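Local structure of adhesin LabA (Helicobacter pylori, 6GMM) at residues G236-K239 with N240-S243; K136-Q139 with I140-A144. The protein is an adhesin of Helicobacter pylori, a lectin that probably binds LacdiNAc-type sugars of the gastric mucosa. All blocks are in the same frame, centred on the assembly; numbering follows the deposited sequence.

Interaction 1 (G236-K239 with N240-S243); sequences GIFK and NEIS
Glu-241 folds back toward Ile-237 and Phe-238 across the start of helix 239-264. Its CB lies 3.8 Å from Phe-238 O. The chain then bends at chi2 (67°), which carries the carboxylate back toward the preceding turn. OE1 ends 3.6 Å from Phe-238 CA and also accepts a hydrogen bond from a water. That water donates to Ile-237 O as well and accepts from Asn-240 N at 2.8 Å. It therefore bridges the last residue of helix 234-237 to the first turn of the next helix. OE2 takes a hydrogen bond of 3.0 Å from Asn-240 ND2, which arrives from above the carboxylate plane. The two bonds hold both carboxylate oxygens.

Phe-238 occupies the N-cap position between the two helices. Its carbonyl O receives Ile-242 N in a nearly straight bond of 2.8 Å. Lys-239 O accepts from Ser-243 N one residue on. On the buried side, Ile-242 CD1 packs against Phe-238 CB at 3.8 Å. Ile-237 CG2 lies over one face of the Phe-238 ring, offset toward the rim.

Asn-240 ND2 also bonds Arg-313 O. The Phe-238 ring meets Trp-223 edge-to-face and packs on Leu-72 and Met-76. Ile-242 touches Leu-72 too, together with Ile-199 and Asn-203, so the junction rests on helices 57-76 and 188-205.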
loop_
_atom_site.group_PDB
_atom_site.type_symbol
_atom_site.label_atom_id
_atom_site.label_comp_id
_atom_site.label_asym_id
_atom_site.label_seq_id
_atom_site.Cartn_x
_atom_site.Cartn_y
_atom_site.Cartn_z
ATOM N N GLY A 236 -13.421 22.617 2.184
ATOM C CA GLY A 236 -14.647 22.359 2.932
ATOM C C GLY A 236 -15.496 21.326 2.220
ATOM O O GLY A 236 -15.731 20.245 2.750
ATOM N N ILE A 237 -15.918 21.635 0.984
ATOM C CA ILE A 237 -16.707 20.741 0.126
ATOM C C ILE A 237 -16.037 19.345 -0.051
ATOM O O ILE A 237 -16.719 18.327 0.045
ATOM C CB ILE A 237 -17.006 21.428 -1.244
ATOM C CG1 ILE A 237 -17.963 22.610 -1.055
ATOM C CG2 ILE A 237 -17.606 20.454 -2.266
ATOM C CD1 ILE A 237 -17.897 23.667 -2.175
ATOM N N PHE A 238 -14.720 19.325 -0.328
ATOM C CA PHE A 238 -13.968 18.093 -0.614
ATOM C C PHE A 238 -13.091 17.540 0.531
ATOM O O PHE A 238 -12.241 16.690 0.274
ATOM C CB PHE A 238 -13.119 18.299 -1.880
ATOM C CG PHE A 238 -13.943 18.584 -3.105
ATOM C CD1 PHE A 238 -14.547 17.551 -3.811
ATOM C CD2 PHE A 238 -14.150 19.888 -3.533
ATOM C CE1 PHE A 238 -15.326 17.815 -4.941
ATOM C CE2 PHE A 238 -14.935 20.159 -4.665
ATOM C CZ PHE A 238 -15.520 19.120 -5.359
ATOM N N LYS A 239 -13.356 17.941 1.789
ATOM C CA LYS A 239 -12.669 17.492 3.017
ATOM C C LYS A 239 -12.421 15.963 3.059
ATOM O O LYS A 239 -11.284 15.513 3.293
ATOM C CB LYS A 239 -13.513 17.914 4.226
ATOM C CG LYS A 239 -12.736 18.263 5.478
ATOM C CD LYS A 239 -13.703 18.858 6.512
ATOM C CE LYS A 239 -13.070 19.151 7.851
ATOM N NZ LYS A 239 -14.098 19.491 8.876
ATOM N N ASN A 240 -13.483 15.170 2.814
ATOM C CA ASN A 240 -13.418 13.702 2.830
ATOM C C ASN A 240 -12.540 13.173 1.695
ATOM O O ASN A 240 -11.647 12.387 1.952
ATOM C CB ASN A 240 -14.831 13.118 2.755
ATOM C CG ASN A 240 -14.890 11.621 2.656
ATOM O OD1 ASN A 240 -14.902 10.925 3.665
ATOM N ND2 ASN A 240 -14.934 11.097 1.437
ATOM N N GLU A 241 -12.771 13.645 0.461
ATOM C CA GLU A 241 -12.059 13.233 -0.747
ATOM C C GLU A 241 -10.595 13.621 -0.720
ATOM O O GLU A 241 -9.758 12.799 -1.064
ATOM C CB GLU A 241 -12.760 13.719 -2.013
ATOM C CG GLU A 241 -14.141 13.108 -2.211
ATOM C CD GLU A 241 -15.216 13.506 -1.210
ATOM O OE1 GLU A 241 -15.179 14.651 -0.701
ATOM O OE2 GLU A 241 -16.080 12.652 -0.911
ATOM N N ILE A 242 -10.273 14.837 -0.252
ATOM C CA ILE A 242 -8.878 15.282 -0.078
ATOM C C ILE A 242 -8.204 14.344 0.959
ATOM O O ILE A 242 -7.110 13.847 0.715
ATOM C CB ILE A 242 -8.843 16.766 0.384
ATOM C CG1 ILE A 242 -9.306 17.724 -0.750
ATOM C CG2 ILE A 242 -7.474 17.168 0.961
ATOM C CD1 ILE A 242 -9.791 19.073 -0.244
ATOM N N SER A 243 -8.880 14.092 2.094
ATOM C CA SER A 243 -8.316 13.254 3.142
ATOM C C SER A 243 -7.992 11.838 2.631
ATOM O O SER A 243 -6.848 11.385 2.792
ATOM C CB SER A 243 -9.212 13.222 4.377
ATOM O OG SER A 243 -8.589 12.494 5.426
HETATM O O HOH W 1 -15.932 15.960 1.647
#

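Interaction 2 (K136-Q139 with I140-A144)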
loop_
_atom_site.group_PDB
_atom_site.type_symbol
_atom_site.label_atom_id
_atom_site.label_comp_id
_atom_site.label_asym_id
_atom_site.label_seq_id
_atom_site.Cartn_x
_atom_site.Cartn_y
_atom_site.Cartn_z
ATOM N N LYS A 136 1.862 22.282 -12.964
ATOM C CA LYS A 136 3.156 21.678 -13.290
ATOM C C LYS A 136 3.114 20.235 -12.867
ATOM O O LYS A 136 3.461 19.355 -13.650
ATOM C CB LYS A 136 4.323 22.436 -12.619
ATOM C CG LYS A 136 5.711 21.896 -12.962
ATOM C CD LYS A 136 6.797 22.852 -12.494
ATOM C CE LYS A 136 8.183 22.301 -12.714
ATOM N NZ LYS A 136 9.225 23.348 -12.542
ATOM N N ALA A 137 2.637 19.997 -11.637
ATOM C CA ALA A 137 2.481 18.674 -11.066
ATOM C C ALA A 137 1.562 17.821 -11.963
ATOM O O ALA A 137 1.951 16.720 -12.346
ATOM C CB ALA A 137 1.912 18.779 -9.667
ATOM N N TYR A 138 0.386 18.359 -12.344
ATOM C CA TYR A 138 -0.585 17.676 -13.201
ATOM C C TYR A 138 0.035 17.293 -14.562
ATOM O O TYR A 138 -0.154 16.172 -15.036
ATOM C CB TYR A 138 -1.834 18.566 -13.384
ATOM C CG TYR A 138 -2.837 18.057 -14.398
ATOM C CD1 TYR A 138 -3.805 17.124 -14.044
ATOM C CD2 TYR A 138 -2.846 18.542 -15.701
ATOM C CE1 TYR A 138 -4.770 16.702 -14.958
ATOM C CE2 TYR A 138 -3.779 18.096 -16.633
ATOM C CZ TYR A 138 -4.751 17.192 -16.251
ATOM O OH TYR A 138 -5.676 16.773 -17.168
ATOM N N GLN A 139 0.790 18.225 -15.165
ATOM C CA GLN A 139 1.410 17.998 -16.471
ATOM C C GLN A 139 2.439 16.908 -16.425
ATOM O O GLN A 139 2.500 16.135 -17.374
ATOM C CB GLN A 139 1.976 19.284 -17.116
ATOM C CG GLN A 139 0.968 20.392 -17.392
ATOM C CD GLN A 139 -0.172 20.039 -18.309
ATOM O OE1 GLN A 139 -0.050 19.207 -19.222
ATOM N NE2 GLN A 139 -1.301 20.712 -18.101
ATOM N N ILE A 140 3.207 16.790 -15.311
ATOM C CA ILE A 140 4.208 15.715 -15.154
ATOM C C ILE A 140 3.516 14.357 -15.081
ATOM O O ILE A 140 3.963 13.405 -15.728
ATOM C CB ILE A 140 5.218 15.956 -13.992
ATOM C CG1 ILE A 140 6.140 17.165 -14.328
ATOM C CG2 ILE A 140 6.056 14.703 -13.756
ATOM C CD1 ILE A 140 7.011 17.808 -13.139
ATOM N N ILE A 141 2.430 14.268 -14.282
ATOM C CA ILE A 141 1.638 13.050 -14.149
ATOM C C ILE A 141 1.115 12.623 -15.511
ATOM O O ILE A 141 1.313 11.477 -15.898
ATOM C CB ILE A 141 0.494 13.193 -13.109
ATOM C CG1 ILE A 141 1.084 13.408 -11.692
ATOM C CG2 ILE A 141 -0.424 11.946 -13.151
ATOM C CD1 ILE A 141 0.107 13.765 -10.611
ATOM N N GLN A 142 0.476 13.552 -16.246
ATOM C CA GLN A 142 -0.082 13.273 -17.565
ATOM C C GLN A 142 0.980 12.821 -18.561
ATOM O O GLN A 142 0.747 11.827 -19.242
ATOM C CB GLN A 142 -0.907 14.465 -18.086
ATOM C CG GLN A 142 -2.307 14.491 -17.475
ATOM C CD GLN A 142 -3.254 13.404 -17.972
ATOM O OE1 GLN A 142 -2.907 12.463 -18.699
ATOM N NE2 GLN A 142 -4.495 13.523 -17.592
ATOM N N LYS A 143 2.172 13.494 -18.613
ATOM C CA LYS A 143 3.258 13.072 -19.529
ATOM C C LYS A 143 3.859 11.736 -19.118
ATOM O O LYS A 143 4.258 10.956 -19.983
ATOM C CB LYS A 143 4.355 14.145 -19.706
ATOM C CG LYS A 143 3.850 15.513 -20.203
ATOM C CD LYS A 143 3.446 15.553 -21.684
ATOM C CE LYS A 143 2.894 16.902 -22.113
ATOM N NZ LYS A 143 1.571 17.217 -21.495
ATOM N N ALA A 144 3.905 11.444 -17.808
ATOM C CA ALA A 144 4.459 10.163 -17.354
ATOM C C ALA A 144 3.616 8.972 -17.787
ATOM O O ALA A 144 4.172 7.893 -18.037
ATOM C CB ALA A 144 4.608 10.163 -15.860
#
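Lys-136 to Lys-143 form regular alpha-helix, with four i to i+4 backbone bonds in succession, from Ile-140 N to Lys-136 O through Lys-143 N to Gln-139 O. Tyr-138 and Gln-142, one turn apart, lie side by side and point the same way. Gln-142 CG sits over one face of the Tyr-138 ring, 4.1 Å from its centroid, in a CH-pi contact. The tyrosine CG is anti to the backbone N (chi1 172°), and this swings the ring along the helix toward Gln-142. Beyond CG the glutamine bends at chi2 (-72°). Its NE2 then gives a weak hydrogen bond of 3.5 Å to Tyr-138 OH, with amide and ring planes 72° apart. Gln-139 NE2 lies at the ring edge, in its plane, and bonds Asn-135 OD1.

Gln-139 and Lys-143 also run alongside each other, and Lys-143 CG approaches Gln-139 O to 3.2 Å. The lysine NZ is hydrogen-bonded to Thr-346 OG1. On another side of the helix, Ile-140 CD1 lies 4.3 Å from Lys-136 CG. Ile-140 packs on Leu-162 and Phe-164 of strand 161-165, and Ile-141 on Ile-198 of helix 188-205.

The stronger polar ties lead away from the turn: Tyr-138 OH bonds Gln-74 NE2, and Gln-142 OE1 accepts from Ala-349 N. With only a weak bond between them, Tyr-138 and Gln-142 hold each other mostly through the CH-pi contact. Their firmer bonds tie this helix to its neighbours.

Interaction 2 comes first along the chain, inside helix 128-145. Interaction 1 follows about a hundred residues later, where helix 234-237 gives way to helix 239-264. Their centres lie 22 Å apart, and the nearest atoms are about 13 Å apart, so they do not touch. Both nonetheless lean on the same two helices. Helix 57-76 supplies Leu-72 and Met-76 to interaction 1, and Trp-73 and Gln-74 to interaction 2. Helix 188-205 supplies Ile-199 and Asn-203 to interaction 1, and Gln-194 and Ile-198 to interaction 2. Both contacts are structural packing around this pair, which joins the segments before and after helix 188-205 into one helical body.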